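Local coordinates for protein response regulator (Pseudomonas putida, PDB 3HDV) that probably relays phosphorylation signals as a response regulator, this piece being its CheY-like receiver domain, predicted to take a phosphoryl group on an aspartate, at residues Arg7-Val12 with Asp33-Asp38; Gly54-Asp59 with Ala80-Ile85; Ile84-Gly89 with Val105-Lys110. All coordinates share one frame; numbering follows the deposited sequence.

Interaction 1 of 3, residues Arg7-Val12 with Asp33-Asp38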
ATOM      1  N   ARG B   7      -1.264 -11.610 -19.916  1.00 46.04           N
ATOM      2  CA  ARG B   7      -0.807 -10.428 -19.160  1.00 46.56           C
ATOM      3  C   ARG B   7      -0.517 -10.841 -17.665  1.00 43.33           C
ATOM      4  O   ARG B   7      -1.268 -11.603 -17.090  1.00 42.78           O
ATOM      5  CB  ARG B   7      -1.823  -9.293 -19.265  1.00 46.78           C
ATOM      6  CG  ARG B   7      -1.304  -7.960 -18.666  1.00 50.41           C
ATOM      7  CD  ARG B   7      -2.161  -6.743 -19.060  1.00 51.94           C
ATOM      8  NE  ARG B   7      -3.442  -6.730 -18.356  1.00 61.32           N
ATOM      9  CZ  ARG B   7      -4.631  -6.665 -18.955  1.00 65.86           C
ATOM     10  NH1 ARG B   7      -4.706  -6.581 -20.288  1.00 67.90           N
ATOM     11  NH2 ARG B   7      -5.747  -6.661 -18.218  1.00 66.09           N
ATOM     12  N   PRO B   8       0.609 -10.392 -17.088  1.00 41.71           N
ATOM     13  CA  PRO B   8       0.920 -10.790 -15.701  1.00 40.51           C
ATOM     14  C   PRO B   8      -0.172 -10.324 -14.706  1.00 37.63           C
ATOM     15  O   PRO B   8      -0.717  -9.236 -14.859  1.00 37.50           O
ATOM     16  CB  PRO B   8       2.259 -10.063 -15.400  1.00 40.50           C
ATOM     17  CG  PRO B   8       2.835  -9.712 -16.744  1.00 41.39           C
ATOM     18  CD  PRO B   8       1.647  -9.501 -17.657  1.00 41.80           C
ATOM     19  N   LEU B   9      -0.495 -11.196 -13.751  1.00 36.00           N
ATOM     20  CA  LEU B   9      -1.310 -10.866 -12.587  1.00 32.83           C
ATOM     21  C   LEU B   9      -0.644 -11.374 -11.270  1.00 32.71           C
ATOM     22  O   LEU B   9      -0.307 -12.563 -11.166  1.00 33.40           O
ATOM     23  CB  LEU B   9      -2.718 -11.447 -12.760  1.00 33.16           C
ATOM     24  CG  LEU B   9      -3.766 -11.246 -11.665  1.00 32.87           C
ATOM     25  CD1 LEU B   9      -3.995  -9.717 -11.533  1.00 27.83           C
ATOM     26  CD2 LEU B   9      -5.039 -11.980 -12.100  1.00 31.06           C
ATOM     27  N   VAL B  10      -0.484 -10.473 -10.274  1.00 30.69           N
ATOM     28  CA  VAL B  10       0.122 -10.806  -8.954  1.00 29.21           C
ATOM     29  C   VAL B  10      -0.984 -10.890  -7.929  1.00 27.51           C
ATOM     30  O   VAL B  10      -1.807 -10.017  -7.903  1.00 27.97           O
ATOM     31  CB  VAL B  10       1.220  -9.734  -8.526  1.00 29.01           C
ATOM     32  CG1 VAL B  10       1.863 -10.060  -7.142  1.00 24.81           C
ATOM     33  CG2 VAL B  10       2.354  -9.696  -9.590  1.00 26.77           C
ATOM     34  N   LEU B  11      -1.036 -11.959  -7.127  1.00 26.38           N
ATOM     35  CA  LEU B  11      -1.977 -12.003  -6.004  1.00 25.40           C
ATOM     36  C   LEU B  11      -1.239 -11.564  -4.722  1.00 25.03           C
ATOM     37  O   LEU B  11      -0.273 -12.184  -4.307  1.00 24.35           O
ATOM     38  CB  LEU B  11      -2.447 -13.421  -5.770  1.00 25.61           C
ATOM     39  CG  LEU B  11      -3.334 -13.707  -4.548  1.00 24.82           C
ATOM     40  CD1 LEU B  11      -4.705 -13.025  -4.680  1.00 25.29           C
ATOM     41  CD2 LEU B  11      -3.486 -15.262  -4.438  1.00 24.70           C
ATOM     42  N   VAL B  12      -1.739 -10.545  -4.066  1.00 25.64           N
ATOM     43  CA  VAL B  12      -1.121 -10.088  -2.807  1.00 25.65           C
ATOM     44  C   VAL B  12      -1.973 -10.566  -1.635  1.00 26.72           C
ATOM     45  O   VAL B  12      -3.127 -10.179  -1.516  1.00 27.41           O
ATOM     46  CB  VAL B  12      -1.063  -8.552  -2.766  1.00 25.30           C
ATOM     47  CG1 VAL B  12      -0.521  -8.068  -1.372  1.00 24.97           C
ATOM     48  CG2 VAL B  12      -0.152  -8.014  -3.924  1.00 22.75           C
ATOM     49  N   ASP B  33      -0.376  -5.580 -12.962  1.00 34.81           N
ATOM     50  CA  ASP B  33      -1.699  -5.857 -12.445  1.00 36.01           C
ATOM     51  C   ASP B  33      -1.621  -6.677 -11.145  1.00 33.25           C
ATOM     52  O   ASP B  33      -0.814  -7.595 -11.041  1.00 32.19           O
ATOM     53  CB  ASP B  33      -2.416  -6.696 -13.465  1.00 37.64           C
ATOM     54  CG  ASP B  33      -3.847  -6.365 -13.580  1.00 45.16           C
ATOM     55  OD1 ASP B  33      -4.396  -5.633 -12.686  1.00 51.60           O
ATOM     56  OD2 ASP B  33      -4.426  -6.868 -14.590  1.00 53.09           O
ATOM     57  N   ALA B  34      -2.466  -6.358 -10.174  1.00 31.42           N
ATOM     58  CA  ALA B  34      -2.414  -7.078  -8.896  1.00 29.66           C
ATOM     59  C   ALA B  34      -3.766  -7.179  -8.290  1.00 28.47           C
ATOM     60  O   ALA B  34      -4.551  -6.294  -8.450  1.00 29.67           O
ATOM     61  CB  ALA B  34      -1.440  -6.381  -7.929  1.00 27.86           C
ATOM     62  N   VAL B  35      -4.028  -8.258  -7.553  1.00 28.78           N
ATOM     63  CA  VAL B  35      -5.311  -8.381  -6.850  1.00 28.39           C
ATOM     64  C   VAL B  35      -4.991  -8.820  -5.444  1.00 28.07           C
ATOM     65  O   VAL B  35      -3.887  -9.284  -5.206  1.00 28.46           O
ATOM     66  CB  VAL B  35      -6.254  -9.402  -7.513  1.00 27.56           C
ATOM     67  CG1 VAL B  35      -6.838  -8.775  -8.825  1.00 29.99           C
ATOM     68  CG2 VAL B  35      -5.538 -10.733  -7.798  1.00 27.26           C
ATOM     69  N   GLY B  36      -5.929  -8.652  -4.522  1.00 26.63           N
ATOM     70  CA  GLY B  36      -5.645  -8.909  -3.110  1.00 27.62           C
ATOM     71  C   GLY B  36      -6.546  -9.948  -2.517  1.00 28.37           C
ATOM     72  O   GLY B  36      -7.715 -10.035  -2.909  1.00 29.38           O
ATOM     73  N   ALA B  37      -6.003 -10.722  -1.592  1.00 27.38           N
ATOM     74  CA  ALA B  37      -6.762 -11.713  -0.797  1.00 28.20           C
ATOM     75  C   ALA B  37      -6.465 -11.408   0.666  1.00 29.93           C
ATOM     76  O   ALA B  37      -5.298 -11.071   1.014  1.00 28.16           O
ATOM     77  CB  ALA B  37      -6.275 -13.112  -1.105  1.00 25.97           C
ATOM     78  N   ASP B  38      -7.473 -11.544   1.535  1.00 30.54           N
ATOM     79  CA  ASP B  38      -7.312 -11.150   2.932  1.00 30.70           C
ATOM     80  C   ASP B  38      -6.880 -12.249   3.864  1.00 31.16           C
ATOM     81  O   ASP B  38      -6.882 -12.073   5.109  1.00 33.20           O
ATOM     82  CB  ASP B  38      -8.572 -10.427   3.437  1.00 31.22           C
ATOM     83  CG  ASP B  38      -9.779 -11.375   3.671  1.00 34.35           C
ATOM     84  OD1 ASP B  38      -9.686 -12.617   3.437  1.00 33.22           O
ATOM     85  OD2 ASP B  38     -10.843 -10.829   4.108  1.00 37.99           O
TER
HETATM   86  O   HOH W   1      -0.046  -6.852 -15.631  1.00 41.02           O
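L11 and V35 sit side by side on neighbouring parallel strands, both on the side of the sheet that also carries L9. L11 sends CG away from its backbone N (chi1 174°), which swings the CD1 branch across to the partner strand; there it lies 4.0 Å from V35 CG2 and 3.9 Å from A37 CB, wedged between the two. L9 repeats the move two residues earlier: its CD1 arrives over D33 and comes within 4.0 Å of V35 CG1. The two methyls of V35 are thus shared out, CG1 going to L9 and CG2 to L11. Helix 40-49 packs on this face, with Y46 on both L11 and V35. This is the first beta-alpha-beta unit of the receiver fold, strand 9-13 running through helix 17-29 into the edge strand 33-37. V10, V12 and A34 look out from the other face, where L27 of helix 17-29 touches all three; V10 and A34 meet there only loosely through their CB atoms. Between the faces four backbone hydrogen bonds join the strands, V10 and V12 each giving one and taking one, and V12 N to V35 O is nearly straight (174° at the hydrogen, 2.7 Å). At the start of the pair, a water bridges P8 O and D33 N. Beside it R7 turns its guanidinium edge to D33, the two planes 38° apart; NH2 stays 3.9 Å from D33 OD2, a long salt bridge, while the stronger salt bridge to D33 OD2 comes from R52.

Interaction 2 of 3, residues Gly54-Asp59 with Ala80-Ile85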
ATOM      1  N   GLY B  54       0.037 -15.373 -11.880  1.00 33.97           N
ATOM      2  CA  GLY B  54       1.314 -16.090 -12.084  1.00 33.42           C
ATOM      3  C   GLY B  54       2.291 -15.978 -10.932  1.00 34.17           C
ATOM      4  O   GLY B  54       3.366 -16.620 -10.950  1.00 34.07           O
ATOM      5  N   LEU B  55       1.926 -15.180  -9.917  1.00 32.87           N
ATOM      6  CA  LEU B  55       2.822 -14.986  -8.761  1.00 32.74           C
ATOM      7  C   LEU B  55       1.997 -14.600  -7.545  1.00 30.94           C
ATOM      8  O   LEU B  55       1.051 -13.853  -7.659  1.00 29.27           O
ATOM      9  CB  LEU B  55       3.901 -13.889  -9.062  1.00 32.38           C
ATOM     10  CG  LEU B  55       4.848 -13.320  -7.987  1.00 33.73           C
ATOM     11  CD1 LEU B  55       5.821 -14.369  -7.482  1.00 37.38           C
ATOM     12  CD2 LEU B  55       5.664 -12.212  -8.578  1.00 36.02           C
HETATM   13  N   MSE B  56       2.385 -15.097  -6.376  1.00 30.36           N
HETATM   14  CA  MSE B  56       1.712 -14.660  -5.163  1.00 30.23           C
HETATM   15  C   MSE B  56       2.746 -14.085  -4.179  1.00 27.90           C
HETATM   16  O   MSE B  56       3.793 -14.688  -3.957  1.00 26.82           O
HETATM   17  CB  MSE B  56       1.032 -15.852  -4.526  1.00 27.95           C
HETATM   18  CG  MSE B  56       0.136 -15.506  -3.381  1.00 30.36           C
HETATM   19 SE   MSE B  56      -0.535 -17.146  -2.517  1.00 39.95          SE
HETATM   20  CE  MSE B  56       1.069 -17.728  -1.534  1.00 27.14           C
ATOM     21  N   ILE B  57       2.398 -12.954  -3.593  1.00 26.60           N
ATOM     22  CA  ILE B  57       3.144 -12.357  -2.487  1.00 28.27           C
ATOM     23  C   ILE B  57       2.332 -12.545  -1.214  1.00 27.56           C
ATOM     24  O   ILE B  57       1.172 -12.173  -1.177  1.00 28.95           O
ATOM     25  CB  ILE B  57       3.408 -10.840  -2.694  1.00 27.23           C
ATOM     26  CG1 ILE B  57       4.260 -10.658  -3.966  1.00 28.75           C
ATOM     27  CG2 ILE B  57       4.115 -10.219  -1.406  1.00 27.50           C
ATOM     28  CD1 ILE B  57       4.302  -9.252  -4.427  1.00 29.58           C
ATOM     29  N   THR B  58       2.942 -13.121  -0.189  1.00 27.19           N
ATOM     30  CA  THR B  58       2.249 -13.344   1.062  1.00 26.96           C
ATOM     31  C   THR B  58       3.026 -12.978   2.328  1.00 26.52           C
ATOM     32  O   THR B  58       4.251 -13.092   2.381  1.00 25.63           O
ATOM     33  CB  THR B  58       1.721 -14.819   1.175  1.00 27.57           C
ATOM     34  OG1 THR B  58       0.835 -14.916   2.297  1.00 25.85           O
ATOM     35  CG2 THR B  58       2.864 -15.798   1.395  1.00 26.51           C
ATOM     36  N   ASP B  59       2.294 -12.503   3.337  1.00 28.23           N
ATOM     37  CA  ASP B  59       2.818 -12.425   4.736  1.00 28.87           C
ATOM     38  C   ASP B  59       2.728 -13.840   5.330  1.00 30.57           C
ATOM     39  O   ASP B  59       2.012 -14.723   4.790  1.00 30.93           O
ATOM     40  CB  ASP B  59       2.022 -11.384   5.563  1.00 28.98           C
ATOM     41  CG  ASP B  59       2.799 -10.858   6.803  1.00 30.19           C
ATOM     42  OD1 ASP B  59       3.775 -11.493   7.291  1.00 28.95           O
ATOM     43  OD2 ASP B  59       2.409  -9.818   7.323  1.00 31.20           O
ATOM     44  N   ALA B  80       0.954 -26.365  -7.340  1.00 45.57           N
ATOM     45  CA  ALA B  80       2.221 -26.558  -6.629  1.00 45.31           C
ATOM     46  C   ALA B  80       3.417 -25.854  -7.234  1.00 43.51           C
ATOM     47  O   ALA B  80       4.399 -25.637  -6.554  1.00 44.24           O
ATOM     48  CB  ALA B  80       2.546 -28.061  -6.418  1.00 45.37           C
ATOM     49  N   ALA B  81       3.348 -25.503  -8.510  1.00 42.61           N
ATOM     50  CA  ALA B  81       4.469 -24.822  -9.172  1.00 40.18           C
ATOM     51  C   ALA B  81       4.382 -23.299  -9.031  1.00 38.53           C
ATOM     52  O   ALA B  81       5.256 -22.593  -9.520  1.00 39.39           O
ATOM     53  CB  ALA B  81       4.561 -25.217 -10.670  1.00 40.32           C
ATOM     54  N   LEU B  82       3.337 -22.797  -8.384  1.00 36.39           N
ATOM     55  CA  LEU B  82       3.133 -21.349  -8.224  1.00 35.25           C
ATOM     56  C   LEU B  82       4.366 -20.644  -7.618  1.00 34.44           C
ATOM     57  O   LEU B  82       4.862 -21.044  -6.561  1.00 34.13           O
ATOM     58  CB  LEU B  82       1.922 -21.061  -7.344  1.00 34.33           C
ATOM     59  CG  LEU B  82       1.586 -19.574  -7.089  1.00 31.70           C
ATOM     60  CD1 LEU B  82       1.038 -18.867  -8.330  1.00 33.00           C
ATOM     61  CD2 LEU B  82       0.565 -19.504  -5.969  1.00 29.39           C
ATOM     62  N   SER B  83       4.846 -19.630  -8.321  1.00 34.00           N
ATOM     63  CA  SER B  83       5.870 -18.736  -7.799  1.00 34.12           C
ATOM     64  C   SER B  83       5.372 -17.953  -6.576  1.00 32.25           C
ATOM     65  O   SER B  83       4.356 -17.282  -6.649  1.00 31.28           O
ATOM     66  CB  SER B  83       6.201 -17.735  -8.880  1.00 34.08           C
ATOM     67  OG  SER B  83       6.974 -18.402  -9.831  1.00 39.96           O
ATOM     68  N   ILE B  84       6.122 -18.019  -5.485  1.00 30.36           N
ATOM     69  CA  ILE B  84       5.718 -17.366  -4.246  1.00 29.46           C
ATOM     70  C   ILE B  84       6.904 -16.589  -3.696  1.00 28.53           C
ATOM     71  O   ILE B  84       8.020 -17.113  -3.603  1.00 27.77           O
ATOM     72  CB  ILE B  84       5.222 -18.402  -3.225  1.00 29.07           C
ATOM     73  CG1 ILE B  84       3.991 -19.124  -3.783  1.00 29.66           C
ATOM     74  CG2 ILE B  84       4.882 -17.776  -1.841  1.00 27.42           C
ATOM     75  CD1 ILE B  84       3.580 -20.267  -2.865  1.00 28.97           C
ATOM     76  N   ILE B  85       6.636 -15.331  -3.358  1.00 28.25           N
ATOM     77  CA  ILE B  85       7.586 -14.458  -2.668  1.00 25.80           C
ATOM     78  C   ILE B  85       6.935 -14.173  -1.269  1.00 26.00           C
ATOM     79  O   ILE B  85       5.782 -13.755  -1.171  1.00 24.71           O
ATOM     80  CB  ILE B  85       7.817 -13.130  -3.412  1.00 26.00           C
ATOM     81  CG1 ILE B  85       8.510 -13.349  -4.757  1.00 24.80           C
ATOM     82  CG2 ILE B  85       8.642 -12.118  -2.480  1.00 25.03           C
ATOM     83  CD1 ILE B  85       8.477 -12.133  -5.639  1.00 28.08           C
TER
HETATM   84  O   HOH W   2       3.760 -19.195 -11.032  1.00 38.57           O
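L55 pushes its CD1 methyl into the hollow between S83 and I85, 3.7 Å from S83 CB and 3.9 Å from I85 CD1. The same methyl sits 3.4 Å from S83 O, a snug fit against the backbone. With CG turned away from the backbone N (chi1 171°), the leucine leans toward the neighbouring strand, and I85 crosses it at a slant so that its CD1 also nears L55 CD2. V121 of helix 114-124 touches both, closing this side of the sheet. The opposite face is filled by selenomethionine M56, whose chain runs out beside I84, both pointing the same way. Its final bend, chi3 75°, sets CE against I84, 3.8 Å from both CD1 and CG2, while L82 fills in nearer the backbone, its CD2 4.0 Å from M56 CB. L82 also lays CD1 over the G54-L55 peptide. L70 and I74 of helix 67-75 pack onto M56 from that side. The backbones are laced by M56 N to S83 O, I85 N to M56 O and T58 N to I85 O, and a water spans G54 O and S83 N where the strands begin. The S83 hydroxyl is hydrogen-bonded to E124. T58 hydrogen-bonds through OG1 to D59 O, on a lone pair and 2.8 Å away, beside the predicted phosphorylation site D59. Two central parallel strands joined through helix 67-75 form the beta-alpha-beta unit of a CheY-like receiver domain, with D59, the predicted phosphoacceptor, just past the C-terminal end of the first.

Interaction 3 of 3, residues Ile84-Gly89 with Val105-Lys110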
ATOM      1  N   ILE B  84       6.122 -18.019  -5.485  1.00 30.36           N
ATOM      2  CA  ILE B  84       5.718 -17.366  -4.246  1.00 29.46           C
ATOM      3  C   ILE B  84       6.904 -16.589  -3.696  1.00 28.53           C
ATOM      4  O   ILE B  84       8.020 -17.113  -3.603  1.00 27.77           O
ATOM      5  CB  ILE B  84       5.222 -18.402  -3.225  1.00 29.07           C
ATOM      6  CG1 ILE B  84       3.991 -19.124  -3.783  1.00 29.66           C
ATOM      7  CG2 ILE B  84       4.882 -17.776  -1.841  1.00 27.42           C
ATOM      8  CD1 ILE B  84       3.580 -20.267  -2.865  1.00 28.97           C
ATOM      9  N   ILE B  85       6.636 -15.331  -3.358  1.00 28.25           N
ATOM     10  CA  ILE B  85       7.586 -14.458  -2.668  1.00 25.80           C
ATOM     11  C   ILE B  85       6.935 -14.173  -1.269  1.00 26.00           C
ATOM     12  O   ILE B  85       5.782 -13.755  -1.171  1.00 24.71           O
ATOM     13  CB  ILE B  85       7.817 -13.130  -3.412  1.00 26.00           C
ATOM     14  CG1 ILE B  85       8.510 -13.349  -4.757  1.00 24.80           C
ATOM     15  CG2 ILE B  85       8.642 -12.118  -2.480  1.00 25.03           C
ATOM     16  CD1 ILE B  85       8.477 -12.133  -5.639  1.00 28.08           C
ATOM     17  N   VAL B  86       7.680 -14.462  -0.213  1.00 25.72           N
ATOM     18  CA  VAL B  86       7.246 -14.187   1.172  1.00 24.43           C
ATOM     19  C   VAL B  86       7.757 -12.795   1.550  1.00 24.89           C
ATOM     20  O   VAL B  86       8.952 -12.491   1.358  1.00 24.41           O
ATOM     21  CB  VAL B  86       7.752 -15.268   2.108  1.00 24.95           C
ATOM     22  CG1 VAL B  86       7.581 -14.859   3.623  1.00 23.67           C
ATOM     23  CG2 VAL B  86       6.947 -16.624   1.791  1.00 24.45           C
ATOM     24  N   VAL B  87       6.840 -11.956   2.011  1.00 25.09           N
ATOM     25  CA  VAL B  87       7.185 -10.682   2.678  1.00 26.45           C
ATOM     26  C   VAL B  87       6.656 -10.708   4.109  1.00 27.70           C
ATOM     27  O   VAL B  87       5.468 -10.479   4.338  1.00 27.21           O
ATOM     28  CB  VAL B  87       6.742  -9.459   1.851  1.00 27.15           C
ATOM     29  CG1 VAL B  87       7.198  -8.143   2.543  1.00 28.49           C
ATOM     30  CG2 VAL B  87       7.402  -9.528   0.396  1.00 23.53           C
ATOM     31  N   SER B  88       7.551 -10.939   5.084  1.00 27.49           N
ATOM     32  CA  SER B  88       7.109 -11.288   6.434  1.00 29.99           C
ATOM     33  C   SER B  88       7.285 -10.256   7.543  1.00 31.40           C
ATOM     34  O   SER B  88       8.350  -9.590   7.643  1.00 29.83           O
ATOM     35  CB  SER B  88       7.867 -12.533   6.858  1.00 30.84           C
ATOM     36  OG  SER B  88       7.355 -13.013   8.068  1.00 34.62           O
ATOM     37  N   GLY B  89       6.257 -10.165   8.399  1.00 32.42           N
ATOM     38  CA  GLY B  89       6.412  -9.572   9.726  1.00 35.66           C
ATOM     39  C   GLY B  89       7.267 -10.450  10.636  1.00 36.61           C
ATOM     40  O   GLY B  89       8.031 -11.278  10.153  1.00 37.36           O
ATOM     41  N   VAL B 105      10.280 -18.288  -3.981  1.00 32.15           N
ATOM     42  CA  VAL B 105      11.237 -17.489  -4.804  1.00 31.38           C
ATOM     43  C   VAL B 105      12.209 -16.703  -3.898  1.00 31.68           C
ATOM     44  O   VAL B 105      13.425 -16.679  -4.140  1.00 31.89           O
ATOM     45  CB  VAL B 105      10.454 -16.507  -5.688  1.00 30.95           C
ATOM     46  CG1 VAL B 105      11.373 -15.427  -6.401  1.00 29.96           C
ATOM     47  CG2 VAL B 105       9.619 -17.320  -6.717  1.00 32.89           C
ATOM     48  N   ASP B 106      11.670 -16.011  -2.886  1.00 30.21           N
ATOM     49  CA  ASP B 106      12.545 -15.379  -1.898  1.00 29.67           C
ATOM     50  C   ASP B 106      11.735 -15.120  -0.651  1.00 28.36           C
ATOM     51  O   ASP B 106      10.501 -15.289  -0.676  1.00 26.40           O
ATOM     52  CB  ASP B 106      13.099 -14.042  -2.421  1.00 29.89           C
ATOM     53  CG  ASP B 106      14.479 -13.699  -1.841  1.00 32.71           C
ATOM     54  OD1 ASP B 106      14.918 -14.207  -0.756  1.00 30.51           O
ATOM     55  OD2 ASP B 106      15.159 -12.916  -2.516  1.00 35.25           O
ATOM     56  N   PHE B 107      12.425 -14.672   0.418  1.00 27.98           N
ATOM     57  CA  PHE B 107      11.826 -14.488   1.734  1.00 28.19           C
ATOM     58  C   PHE B 107      12.380 -13.138   2.155  1.00 29.24           C
ATOM     59  O   PHE B 107      13.556 -13.034   2.481  1.00 29.30           O
ATOM     60  CB  PHE B 107      12.292 -15.636   2.647  1.00 27.71           C
ATOM     61  CG  PHE B 107      11.662 -15.681   4.028  1.00 29.06           C
ATOM     62  CD1 PHE B 107      10.916 -16.787   4.415  1.00 28.19           C
ATOM     63  CD2 PHE B 107      11.885 -14.666   4.973  1.00 30.80           C
ATOM     64  CE1 PHE B 107      10.332 -16.882   5.704  1.00 28.32           C
ATOM     65  CE2 PHE B 107      11.300 -14.735   6.278  1.00 29.69           C
ATOM     66  CZ  PHE B 107      10.532 -15.846   6.641  1.00 31.67           C
ATOM     67  N   LEU B 108      11.540 -12.110   2.155  1.00 28.90           N
ATOM     68  CA  LEU B 108      11.952 -10.770   2.520  1.00 30.51           C
ATOM     69  C   LEU B 108      11.371 -10.371   3.858  1.00 30.07           C
ATOM     70  O   LEU B 108      10.237 -10.714   4.162  1.00 31.24           O
ATOM     71  CB  LEU B 108      11.447  -9.776   1.471  1.00 30.38           C
ATOM     72  CG  LEU B 108      12.259  -9.510   0.205  1.00 34.24           C
ATOM     73  CD1 LEU B 108      12.825 -10.729  -0.384  1.00 36.49           C
ATOM     74  CD2 LEU B 108      11.485  -8.667  -0.859  1.00 31.97           C
ATOM     75  N   LEU B 109      12.096  -9.574   4.630  1.00 30.52           N
ATOM     76  CA  LEU B 109      11.541  -9.053   5.888  1.00 31.86           C
ATOM     77  C   LEU B 109      10.967  -7.660   5.709  1.00 31.33           C
ATOM     78  O   LEU B 109      11.501  -6.847   4.951  1.00 31.80           O
ATOM     79  CB  LEU B 109      12.579  -9.106   7.033  1.00 32.14           C
ATOM     80  CG  LEU B 109      13.170 -10.477   7.442  1.00 34.48           C
ATOM     81  CD1 LEU B 109      14.331 -10.274   8.452  1.00 34.03           C
ATOM     82  CD2 LEU B 109      12.095 -11.325   8.075  1.00 33.59           C
ATOM     83  N   LYS B 110       9.862  -7.398   6.386  1.00 31.93           N
ATOM     84  CA  LYS B 110       9.297  -6.044   6.472  1.00 33.26           C
ATOM     85  C   LYS B 110      10.230  -5.197   7.392  1.00 33.39           C
ATOM     86  O   LYS B 110      10.894  -5.761   8.224  1.00 32.27           O
ATOM     87  CB  LYS B 110       7.854  -6.099   7.015  1.00 32.90           C
ATOM     88  CG  LYS B 110       6.827  -6.886   6.117  1.00 33.73           C
ATOM     89  CD  LYS B 110       5.465  -6.989   6.784  1.00 34.23           C
ATOM     90  CE  LYS B 110       4.757  -5.622   6.776  1.00 40.25           C
ATOM     91  NZ  LYS B 110       3.401  -5.631   7.483  1.00 43.72           N
TER
HETATM   92  O   HOH W   3       9.984  -8.111   9.602  1.00 37.72           O
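F107 holds its ring carbon CG anti to the backbone N (chi1 -174°), and V86 does the same with CG1 (chi1 168°), which lets ring and methyl run out side by side from adjacent strands. CG1 settles over one ring face in a CH-pi contact, 4.0 Å from the centroid, offset toward the rim; S88 CB approaches CE2 obliquely. Without the ring, an alanine here would probably leave V86 CG1 lacking its flat partner and open a gap against A96, V99 and M100 of helix 93-101. That helix links the two strands in the last beta-alpha-beta unit of the receiver fold, with 106-109 as the edge strand. On the other face V105 CB meets I85 CG1 at 3.8 Å, and the bent K110 chain crosses V87 at about a right angle, its CG 3.8 Å from V87 CG1. Five backbone hydrogen bonds join the segments, L108 N to V86 O being the straightest at 177°. S88 O is gripped twice, by K110 N from above the carbonyl plane and by a water that also reaches K110 O. D106 OD1 accepts the N-H of F107 and is also hydrogen-bonded to H101 of the second subunit.

Overall arrangement
From the N terminus, interaction 1 closes first, when the chain returns through helix 17-29 to lay 33-37 beside 9-13. The chain then passes helix 40-49 to the central strand 53-58, and interaction 2 closes after helix 67-75. Interaction 3 opens on the strand that closed interaction 2, sharing I84 and I85, and closes after helix 93-101. The three loops follow in series; none nests or crosses. Interactions 1 and 2 are joined by backbone bonds between L11 and both L55 and I57, interactions 2 and 3 by T58 O with V87 N and D59 OD1 with G89 N. Interactions 1 and 3, centres 16 Å apart, hold the sheet's two edges in strand order 2-1-3-4-5.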